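Local coordinates for protein DOA1 (Saccharomyces cerevisiae, PDB 3ODT), which probably binds ubiquitin through its seven-bladed WD40 propeller and takes part in regulating the turnover of F-box proteins, at residues I101-N106 with T125-K130; Y136-H141 with F158-A163; T81-V86 with G105-L110. All coordinates share one frame; numbering follows the deposited sequence.

Contact 1 of 3, residues I101-N106 with T125-K130; sequences IGHQGN and TAKVWK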
loop_
_atom_site.group_PDB
_atom_site.type_symbol
_atom_site.label_atom_id
_atom_site.label_comp_id
_atom_site.label_asym_id
_atom_site.label_seq_id
_atom_site.Cartn_x
_atom_site.Cartn_y
_atom_site.Cartn_z
ATOM N N ILE A 101 -14.276 9.868 -9.796
ATOM C CA ILE A 101 -15.302 10.283 -8.867
ATOM C C ILE A 101 -16.253 9.118 -8.603
ATOM O O ILE A 101 -16.615 8.397 -9.520
ATOM C CB ILE A 101 -16.079 11.507 -9.417
ATOM C CG1 ILE A 101 -17.007 12.037 -8.321
ATOM C CG2 ILE A 101 -16.821 11.204 -10.750
ATOM C CD1 ILE A 101 -17.556 13.419 -8.616
ATOM N N GLY A 102 -16.641 8.949 -7.350
ATOM C CA GLY A 102 -17.647 7.977 -6.980
ATOM C C GLY A 102 -17.636 7.535 -5.528
ATOM O O GLY A 102 -18.662 7.148 -4.996
ATOM N N HIS A 103 -16.482 7.543 -4.869
ATOM C CA HIS A 103 -16.476 7.160 -3.454
ATOM C C HIS A 103 -17.191 8.190 -2.597
ATOM O O HIS A 103 -17.233 9.383 -2.942
ATOM C CB HIS A 103 -15.052 6.987 -2.953
ATOM C CG HIS A 103 -14.483 5.657 -3.285
ATOM N ND1 HIS A 103 -15.025 4.490 -2.791
ATOM C CD2 HIS A 103 -13.402 5.297 -4.021
ATOM C CE1 HIS A 103 -14.320 3.465 -3.242
ATOM N NE2 HIS A 103 -13.336 3.924 -3.988
ATOM N N GLN A 104 -17.734 7.718 -1.481
ATOM C CA GLN A 104 -18.528 8.551 -0.593
ATOM C C GLN A 104 -17.886 8.591 0.787
ATOM O O GLN A 104 -18.512 9.002 1.758
ATOM C CB GLN A 104 -19.958 8.019 -0.489
ATOM C CG GLN A 104 -20.675 7.961 -1.829
ATOM C CD GLN A 104 -20.722 9.312 -2.506
ATOM O OE1 GLN A 104 -20.845 10.343 -1.841
ATOM N NE2 GLN A 104 -20.608 9.317 -3.843
ATOM N N GLY A 105 -16.628 8.170 0.864
ATOM C CA GLY A 105 -15.865 8.285 2.078
ATOM C C GLY A 105 -14.386 8.218 1.748
ATOM O O GLY A 105 -13.980 8.094 0.586
ATOM N N ASN A 106 -13.589 8.270 2.801
ATOM C CA ASN A 106 -12.128 8.275 2.724
ATOM C C ASN A 106 -11.654 7.193 1.768
ATOM O O ASN A 106 -12.076 6.036 1.897
ATOM C CB ASN A 106 -11.548 8.022 4.108
ATOM C CG ASN A 106 -10.041 8.012 4.121
ATOM O OD1 ASN A 106 -9.378 8.745 3.371
ATOM N ND2 ASN A 106 -9.472 7.168 5.000
ATOM N N THR A 125 -16.961 0.215 0.353
ATOM C CA THR A 125 -16.797 -0.362 -0.967
ATOM C C THR A 125 -15.352 -0.346 -1.436
ATOM O O THR A 125 -14.506 0.365 -0.886
ATOM C CB THR A 125 -17.625 0.413 -2.043
ATOM O OG1 THR A 125 -16.953 1.640 -2.383
ATOM C CG2 THR A 125 -19.037 0.707 -1.555
ATOM N N ALA A 126 -15.072 -1.160 -2.448
ATOM C CA ALA A 126 -13.899 -0.973 -3.293
ATOM C C ALA A 126 -14.466 -0.654 -4.657
ATOM O O ALA A 126 -15.610 -1.049 -4.976
ATOM C CB ALA A 126 -13.048 -2.208 -3.359
ATOM N N LYS A 127 -13.692 0.062 -5.469
ATOM C CA LYS A 127 -14.148 0.412 -6.794
ATOM C C LYS A 127 -13.047 0.072 -7.767
ATOM O O LYS A 127 -11.854 0.247 -7.486
ATOM C CB LYS A 127 -14.549 1.886 -6.878
ATOM C CG LYS A 127 -15.931 2.150 -6.228
ATOM C CD LYS A 127 -16.282 3.633 -6.117
ATOM C CE LYS A 127 -17.734 3.834 -5.674
ATOM N NZ LYS A 127 -18.221 2.999 -4.551
ATOM N N VAL A 128 -13.455 -0.402 -8.933
ATOM C CA VAL A 128 -12.525 -0.787 -9.981
ATOM C C VAL A 128 -12.744 0.138 -11.167
ATOM O O VAL A 128 -13.889 0.316 -11.657
ATOM C CB VAL A 128 -12.781 -2.227 -10.450
ATOM C CG1 VAL A 128 -11.851 -2.597 -11.645
ATOM C CG2 VAL A 128 -12.618 -3.180 -9.298
ATOM N N TRP A 129 -11.652 0.753 -11.612
ATOM C CA TRP A 129 -11.697 1.815 -12.617
ATOM C C TRP A 129 -10.788 1.490 -13.797
ATOM O O TRP A 129 -9.690 0.977 -13.620
ATOM C CB TRP A 129 -11.227 3.142 -12.025
ATOM C CG TRP A 129 -11.661 3.463 -10.639
ATOM C CD1 TRP A 129 -11.133 2.952 -9.492
ATOM C CD2 TRP A 129 -12.662 4.422 -10.227
ATOM N NE1 TRP A 129 -11.747 3.509 -8.411
ATOM C CE2 TRP A 129 -12.700 4.403 -8.822
ATOM C CE3 TRP A 129 -13.542 5.252 -10.906
ATOM C CZ2 TRP A 129 -13.552 5.215 -8.078
ATOM C CZ3 TRP A 129 -14.415 6.055 -10.166
ATOM C CH2 TRP A 129 -14.400 6.026 -8.758
ATOM N N LYS A 130 -11.267 1.771 -14.996
ATOM C CA LYS A 130 -10.472 1.620 -16.203
ATOM C C LYS A 130 -10.730 2.804 -17.094
ATOM O O LYS A 130 -11.867 3.240 -17.254
ATOM C CB LYS A 130 -10.846 0.341 -16.950
ATOM C CG LYS A 130 -10.782 -0.914 -16.093
ATOM C CD LYS A 130 -11.242 -2.140 -16.896
ATOM C CE LYS A 130 -11.149 -3.398 -16.088
ATOM N NZ LYS A 130 -11.533 -4.625 -16.866
#

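Contact 2 of 3, residues Y136-H141 with F158-A163; sequences YNLQAH and FLTASA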
loop_
_atom_site.group_PDB
_atom_site.type_symbol
_atom_site.label_atom_id
_atom_site.label_comp_id
_atom_site.label_asym_id
_atom_site.label_seq_id
_atom_site.Cartn_x
_atom_site.Cartn_y
_atom_site.Cartn_z
ATOM N N TYR A 136 -16.583 -1.394 -12.010
ATOM C CA TYR A 136 -17.271 -2.183 -10.987
ATOM C C TYR A 136 -17.260 -1.486 -9.637
ATOM O O TYR A 136 -16.208 -1.041 -9.146
ATOM C CB TYR A 136 -16.643 -3.573 -10.826
ATOM C CG TYR A 136 -16.471 -4.351 -12.109
ATOM C CD1 TYR A 136 -17.557 -4.792 -12.829
ATOM C CD2 TYR A 136 -15.219 -4.703 -12.552
ATOM C CE1 TYR A 136 -17.403 -5.515 -13.981
ATOM C CE2 TYR A 136 -15.049 -5.440 -13.706
ATOM C CZ TYR A 136 -16.143 -5.835 -14.412
ATOM O OH TYR A 136 -15.990 -6.550 -15.565
ATOM N N ASN A 137 -18.437 -1.458 -9.014
ATOM C CA ASN A 137 -18.603 -1.075 -7.626
ATOM C C ASN A 137 -18.711 -2.358 -6.784
ATOM O O ASN A 137 -19.666 -3.131 -6.938
ATOM C CB ASN A 137 -19.871 -0.243 -7.468
ATOM C CG ASN A 137 -20.069 0.226 -6.058
ATOM O OD1 ASN A 137 -19.110 0.502 -5.354
ATOM N ND2 ASN A 137 -21.318 0.281 -5.626
ATOM N N LEU A 138 -17.737 -2.591 -5.924
ATOM C CA LEU A 138 -17.690 -3.789 -5.096
ATOM C C LEU A 138 -18.295 -3.469 -3.735
ATOM O O LEU A 138 -17.615 -3.015 -2.820
ATOM C CB LEU A 138 -16.246 -4.260 -4.933
ATOM C CG LEU A 138 -15.400 -4.405 -6.212
ATOM C CD1 LEU A 138 -14.075 -5.099 -5.944
ATOM C CD2 LEU A 138 -16.134 -5.144 -7.313
ATOM N N GLN A 139 -19.593 -3.711 -3.651
ATOM C CA GLN A 139 -20.430 -3.361 -2.524
ATOM C C GLN A 139 -20.957 -4.658 -1.887
ATOM O O GLN A 139 -21.731 -5.397 -2.506
ATOM C CB GLN A 139 -21.585 -2.460 -3.020
ATOM C CG GLN A 139 -22.383 -1.739 -1.913
ATOM C CD GLN A 139 -23.233 -0.570 -2.454
ATOM O OE1 GLN A 139 -22.697 0.424 -2.965
ATOM N NE2 GLN A 139 -24.557 -0.683 -2.331
ATOM N N ALA A 140 -20.510 -4.918 -0.661
ATOM C CA ALA A 140 -20.882 -6.124 0.067
ATOM C C ALA A 140 -20.416 -6.074 1.523
ATOM O O ALA A 140 -21.141 -6.492 2.425
ATOM C CB ALA A 140 -20.324 -7.357 -0.628
ATOM N N HIS A 141 -19.207 -5.563 1.750
ATOM C CA HIS A 141 -18.664 -5.489 3.101
ATOM C C HIS A 141 -19.537 -4.622 4.005
ATOM O O HIS A 141 -20.167 -3.665 3.545
ATOM C CB HIS A 141 -17.248 -4.910 3.113
ATOM C CG HIS A 141 -16.199 -5.873 2.671
ATOM N ND1 HIS A 141 -15.828 -6.965 3.429
ATOM C CD2 HIS A 141 -15.407 -5.888 1.570
ATOM C CE1 HIS A 141 -14.874 -7.625 2.793
ATOM N NE2 HIS A 141 -14.601 -6.988 1.671
ATOM N N PHE A 158 -10.926 -9.733 -8.050
ATOM C CA PHE A 158 -10.437 -8.718 -7.138
ATOM C C PHE A 158 -10.525 -9.265 -5.729
ATOM O O PHE A 158 -11.349 -10.156 -5.432
ATOM C CB PHE A 158 -11.272 -7.440 -7.260
ATOM C CG PHE A 158 -11.500 -7.035 -8.697
ATOM C CD1 PHE A 158 -10.451 -6.593 -9.454
ATOM C CD2 PHE A 158 -12.742 -7.177 -9.297
ATOM C CE1 PHE A 158 -10.627 -6.258 -10.777
ATOM C CE2 PHE A 158 -12.918 -6.867 -10.618
ATOM C CZ PHE A 158 -11.858 -6.392 -11.359
ATOM N N LEU A 159 -9.712 -8.714 -4.849
ATOM C CA LEU A 159 -9.665 -9.140 -3.448
ATOM C C LEU A 159 -9.739 -7.905 -2.545
ATOM O O LEU A 159 -9.057 -6.920 -2.786
ATOM C CB LEU A 159 -8.364 -9.886 -3.180
ATOM C CG LEU A 159 -8.322 -10.778 -1.944
ATOM C CD1 LEU A 159 -9.234 -11.999 -2.067
ATOM C CD2 LEU A 159 -6.876 -11.215 -1.697
ATOM N N THR A 160 -10.594 -7.957 -1.532
ATOM C CA THR A 160 -10.784 -6.845 -0.624
ATOM C C THR A 160 -10.635 -7.308 0.824
ATOM O O THR A 160 -10.948 -8.467 1.166
ATOM C CB THR A 160 -12.198 -6.228 -0.823
ATOM O OG1 THR A 160 -13.194 -7.247 -0.660
ATOM C CG2 THR A 160 -12.328 -5.603 -2.236
ATOM N N ALA A 161 -10.215 -6.379 1.667
ATOM C CA ALA A 161 -9.991 -6.587 3.086
ATOM C C ALA A 161 -10.758 -5.538 3.855
ATOM O O ALA A 161 -10.706 -4.341 3.518
ATOM C CB ALA A 161 -8.524 -6.417 3.397
ATOM N N SER A 162 -11.415 -5.955 4.929
ATOM C CA SER A 162 -12.336 -5.072 5.639
ATOM C C SER A 162 -12.274 -5.102 7.155
ATOM O O SER A 162 -11.888 -6.094 7.788
ATOM C CB SER A 162 -13.761 -5.371 5.135
ATOM O OG SER A 162 -14.779 -4.678 5.819
ATOM N N ALA A 163 -12.711 -3.989 7.752
ATOM C CA ALA A 163 -12.939 -3.895 9.182
ATOM C C ALA A 163 -14.032 -4.842 9.651
ATOM O O ALA A 163 -14.193 -5.043 10.868
ATOM C CB ALA A 163 -13.296 -2.433 9.570
#

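Contact 3 of 3, residues T81-V86 with G105-L110; sequences TMINGV and GNVCSL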
loop_
_atom_site.group_PDB
_atom_site.type_symbol
_atom_site.label_atom_id
_atom_site.label_comp_id
_atom_site.label_asym_id
_atom_site.label_seq_id
_atom_site.Cartn_x
_atom_site.Cartn_y
_atom_site.Cartn_z
ATOM N N THR A 81 -12.729 12.114 -0.554
ATOM C CA THR A 81 -13.522 11.113 -1.283
ATOM C C THR A 81 -13.190 10.959 -2.773
ATOM O O THR A 81 -13.738 10.093 -3.455
ATOM C CB THR A 81 -15.033 11.381 -1.143
ATOM O OG1 THR A 81 -15.419 12.443 -2.026
ATOM C CG2 THR A 81 -15.378 11.764 0.287
HETATM N N MSE A 82 -12.234 11.758 -3.243
HETATM C CA MSE A 82 -11.839 11.762 -4.638
HETATM C C MSE A 82 -10.553 10.993 -4.888
HETATM O O MSE A 82 -9.723 10.854 -4.000
HETATM C CB MSE A 82 -11.605 13.212 -5.097
HETATM C CG MSE A 82 -12.698 14.214 -4.690
HETATM SE SE MSE A 82 -14.385 13.709 -5.506
HETATM C CE MSE A 82 -15.698 14.775 -4.560
ATOM N N ILE A 83 -10.386 10.505 -6.111
ATOM C CA ILE A 83 -9.087 10.009 -6.532
ATOM C C ILE A 83 -8.612 10.969 -7.630
ATOM O O ILE A 83 -9.322 11.189 -8.603
ATOM C CB ILE A 83 -9.127 8.559 -7.055
ATOM C CG1 ILE A 83 -9.587 7.609 -5.954
ATOM C CG2 ILE A 83 -7.737 8.169 -7.578
ATOM C CD1 ILE A 83 -10.129 6.321 -6.506
ATOM N N ASN A 84 -7.455 11.588 -7.457
ATOM C CA ASN A 84 -6.901 12.457 -8.487
ATOM C C ASN A 84 -5.594 11.884 -9.012
ATOM O O ASN A 84 -4.991 10.991 -8.396
ATOM C CB ASN A 84 -6.724 13.886 -7.961
ATOM C CG ASN A 84 -8.041 14.535 -7.608
ATOM O OD1 ASN A 84 -8.835 14.935 -8.483
ATOM N ND2 ASN A 84 -8.282 14.665 -6.330
ATOM N N GLY A 85 -5.161 12.404 -10.146
ATOM C CA GLY A 85 -3.918 11.989 -10.739
ATOM C C GLY A 85 -3.156 13.187 -11.230
ATOM O O GLY A 85 -3.733 14.144 -11.769
ATOM N N VAL A 86 -1.849 13.154 -11.019
ATOM C CA VAL A 86 -0.967 14.171 -11.586
ATOM C C VAL A 86 0.246 13.543 -12.249
ATOM O O VAL A 86 0.696 12.464 -11.845
ATOM C CB VAL A 86 -0.453 15.169 -10.520
ATOM C CG1 VAL A 86 -1.610 15.973 -9.939
ATOM C CG2 VAL A 86 0.338 14.476 -9.440
ATOM N N GLY A 105 -16.628 8.170 0.864
ATOM C CA GLY A 105 -15.865 8.285 2.078
ATOM C C GLY A 105 -14.386 8.218 1.748
ATOM O O GLY A 105 -13.980 8.094 0.586
ATOM N N ASN A 106 -13.589 8.270 2.801
ATOM C CA ASN A 106 -12.128 8.275 2.724
ATOM C C ASN A 106 -11.654 7.193 1.768
ATOM O O ASN A 106 -12.076 6.036 1.897
ATOM C CB ASN A 106 -11.548 8.022 4.108
ATOM C CG ASN A 106 -10.041 8.012 4.121
ATOM O OD1 ASN A 106 -9.378 8.745 3.371
ATOM N ND2 ASN A 106 -9.472 7.168 5.000
ATOM N N VAL A 107 -10.764 7.566 0.850
ATOM C CA VAL A 107 -10.107 6.601 -0.008
ATOM C C VAL A 107 -8.822 6.182 0.695
ATOM O O VAL A 107 -7.839 6.912 0.693
ATOM C CB VAL A 107 -9.821 7.168 -1.404
ATOM C CG1 VAL A 107 -9.196 6.093 -2.271
ATOM C CG2 VAL A 107 -11.119 7.678 -2.039
ATOM N N CYS A 108 -8.880 5.009 1.321
ATOM C CA CYS A 108 -7.796 4.539 2.186
ATOM C C CYS A 108 -6.800 3.601 1.530
ATOM O O CYS A 108 -5.788 3.269 2.159
ATOM C CB CYS A 108 -8.332 3.878 3.466
ATOM S SG CYS A 108 -9.549 2.628 3.191
ATOM N N SER A 109 -7.072 3.165 0.295
ATOM C CA SER A 109 -6.105 2.366 -0.431
ATOM C C SER A 109 -6.253 2.570 -1.914
ATOM O O SER A 109 -7.356 2.820 -2.405
ATOM C CB SER A 109 -6.216 0.877 -0.082
ATOM O OG SER A 109 -7.334 0.273 -0.709
ATOM N N LEU A 110 -5.130 2.431 -2.623
ATOM C CA LEU A 110 -5.091 2.529 -4.070
ATOM C C LEU A 110 -4.085 1.507 -4.574
ATOM O O LEU A 110 -3.026 1.282 -3.954
ATOM C CB LEU A 110 -4.660 3.924 -4.553
ATOM C CG LEU A 110 -5.748 4.979 -4.533
ATOM C CD1 LEU A 110 -5.141 6.350 -4.760
ATOM C CD2 LEU A 110 -6.807 4.675 -5.603
#

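Contact 1 of 3, residues I101-N106 with T125-K130
Thr125 OG1 takes part in two hydrogen bonds, with Lys127 NZ and Asp123 OD1, and lies near the plane of the His103 ring at its edge, 3.3 Å from His103 CE1. Lys127 NZ donates to Thr125 OG1 at 2.9 Å, and Asp123 OD1, from the turn after strand 116-121, accepts from the hydroxyl. The ammonium reaches this point because the lysine chain runs nearly straight across the imidazole and bends only at its last torsion (chi4 45°), beyond the ring; there Lys127 NZ also meets Asn137 OD1. On the way, Lys127 CD stands 3.5 Å from the centroid of the His103 ring, only 12° off the ring normal, a CH-pi contact over one face. The lysine runs over the imidazole counter to the direction in which the histidine extends.

Both ring nitrogens of His103 are satisfied, ND1 by Asp123 OD2 and NE2 by Ser119 OG, which fixes the rotation of the imidazole under the lysine. Ser119 OG also bonds Trp129 NE1. The far rim of this indole faces the backbone of the other segment: Ile101 O lies at its edge and in its plane, 3.3 Å from Trp129 CZ3, and Gly102 N is close to in-plane as well, 3.9 Å from Trp129 CH2. Gly102 has backbone angles that call for glycine, since Ile101 O and Trp129 CH2 crowd the place a CB would take, while Gly102 O contacts Lys127 CE at 3.5 Å.

Gly102 and His103 are the GH pair of a WD40 repeat, and the linked Trp129, Ser119, His103 and Asp123 are the hydrogen-bonded tetrad by which such a repeat ties the loop ahead of a blade's inner strand to its second and third strands and the turn between them.

Contact 2 of 3, residues Y136-H141 with F158-A163
Strand residues Tyr136-Gln139 and Phe158-Ser162 approach to 10.0 Å between axes and run the same general way, with a signed crossing angle of -38°, too far apart for backbone pairing, so side chains fill the interval. At one end the rings of Tyr136 and Phe158 meet obliquely, centroids 5.9 Å apart and planes at 50°, with Tyr136 CD2 touching Phe158 CE2 at 3.7 Å. Leu138 follows, its CD1 branch placed 3.9 Å from Phe158 CB and close to the methyl CG2 of Thr160.

The polar end belongs to His141. His141 NE2 and Thr160 OG1 share a 2.7 Å hydrogen bond, with the hydroxyl at the ring edge and in its plane; either partner could donate. With OG1 set between the backbone N and the carbonyl carbon (chi1 56°), Thr160 presents the hydroxyl to His141 and CG2 to Leu138. Ser162 CB covers one face of the His141 ring, 3.4 Å from its centroid and offset toward the rim on the ND1 side. The serine hydroxyl is taken up by Ser144 O and Asp164 N, while Asp164 OD2 bonds His141 ND1.

Thr160 OG1 also meets Trp170 NE1, completing a WD40 tetrad of His141, Thr160, Asp164 and Trp170. Strand 133-139 is the outermost of its blade, paired with strand 125-130, whose Ala126 and Val128 pack on Thr160 and Phe158; strand 157-162 is second in the next blade, between strands 145-150 and 167-171.

Contact 3 of 3, residues T81-V86 with G105-L110
Gly105 meets Thr81 where two consecutive blades of the WD40 beta-propeller abut, in the loops just ahead of strands 83-87 and 107-113. Its carbonyl oxygen receives a CA-H...O contact from Thr81, with Gly105 O 3.6 Å from Thr81 CA and an angle of 150° at the hydrogen, while the methyl of Thr81 rests beside the backbone: Thr81 CG2 is 3.8 Å from Gly105 N. Gly105 O also accepts a weak hydrogen bond from Ser121 OG.

Asn106 turns away from 81-86, and its OD1 accepts a hydrogen bond from Asn63 ND2 of the preceding blade. Val107 then turns back to the neighbour and divides its two methyls between polar and apolar surroundings. Val107 CG2 rests against the backbone, 3.8 Å from Thr81 O, whereas CG1, set anti to the backbone N (chi1 -177°), reaches the isoleucine chain, with Val107 CG1 4.0 Å from Ile83 CG1. The valine and isoleucine side chains meet nearly perpendicular.

Cys108 and Ser109 form a classic beta bulge against strand 116-121 and face the following blade, touching Trp146 and Asp147. The bulge is followed by Leu110, which again points to the 81-86 segment. Leu110 and Ile83 lie alongside, extending in opposing directions, and both also touch Ser119. The end of the isoleucine chain meets a single leucine branch, Ile83 CD1 lying 3.8 Å from Leu110 CD2.

Overall arrangement
Along the chain contact 3 opens first, contact 1 overlaps its second segment at Gly105 and Asn106, and contact 2 comes last, so the three pass through successive blades of the propeller. All reach the four-stranded sheet running from strand 107-113 to strand 133-139: contact 3 joins it to the blade before, contact 1 lies within its repeat, and contact 2 joins it to the blade after. Contacts 1 and 3, with centres about 8 Å apart, touch where Trp129 NE1 is 3.8 Å from Ile83 CD1. Contacts 1 and 2, about 10 Å between centres, are linked by Lys127 and Asn137. Contacts 2 and 3, centres about 15 Å apart, do not touch. This blade therefore packs against its neighbours on both flanks, as blades of a propeller do.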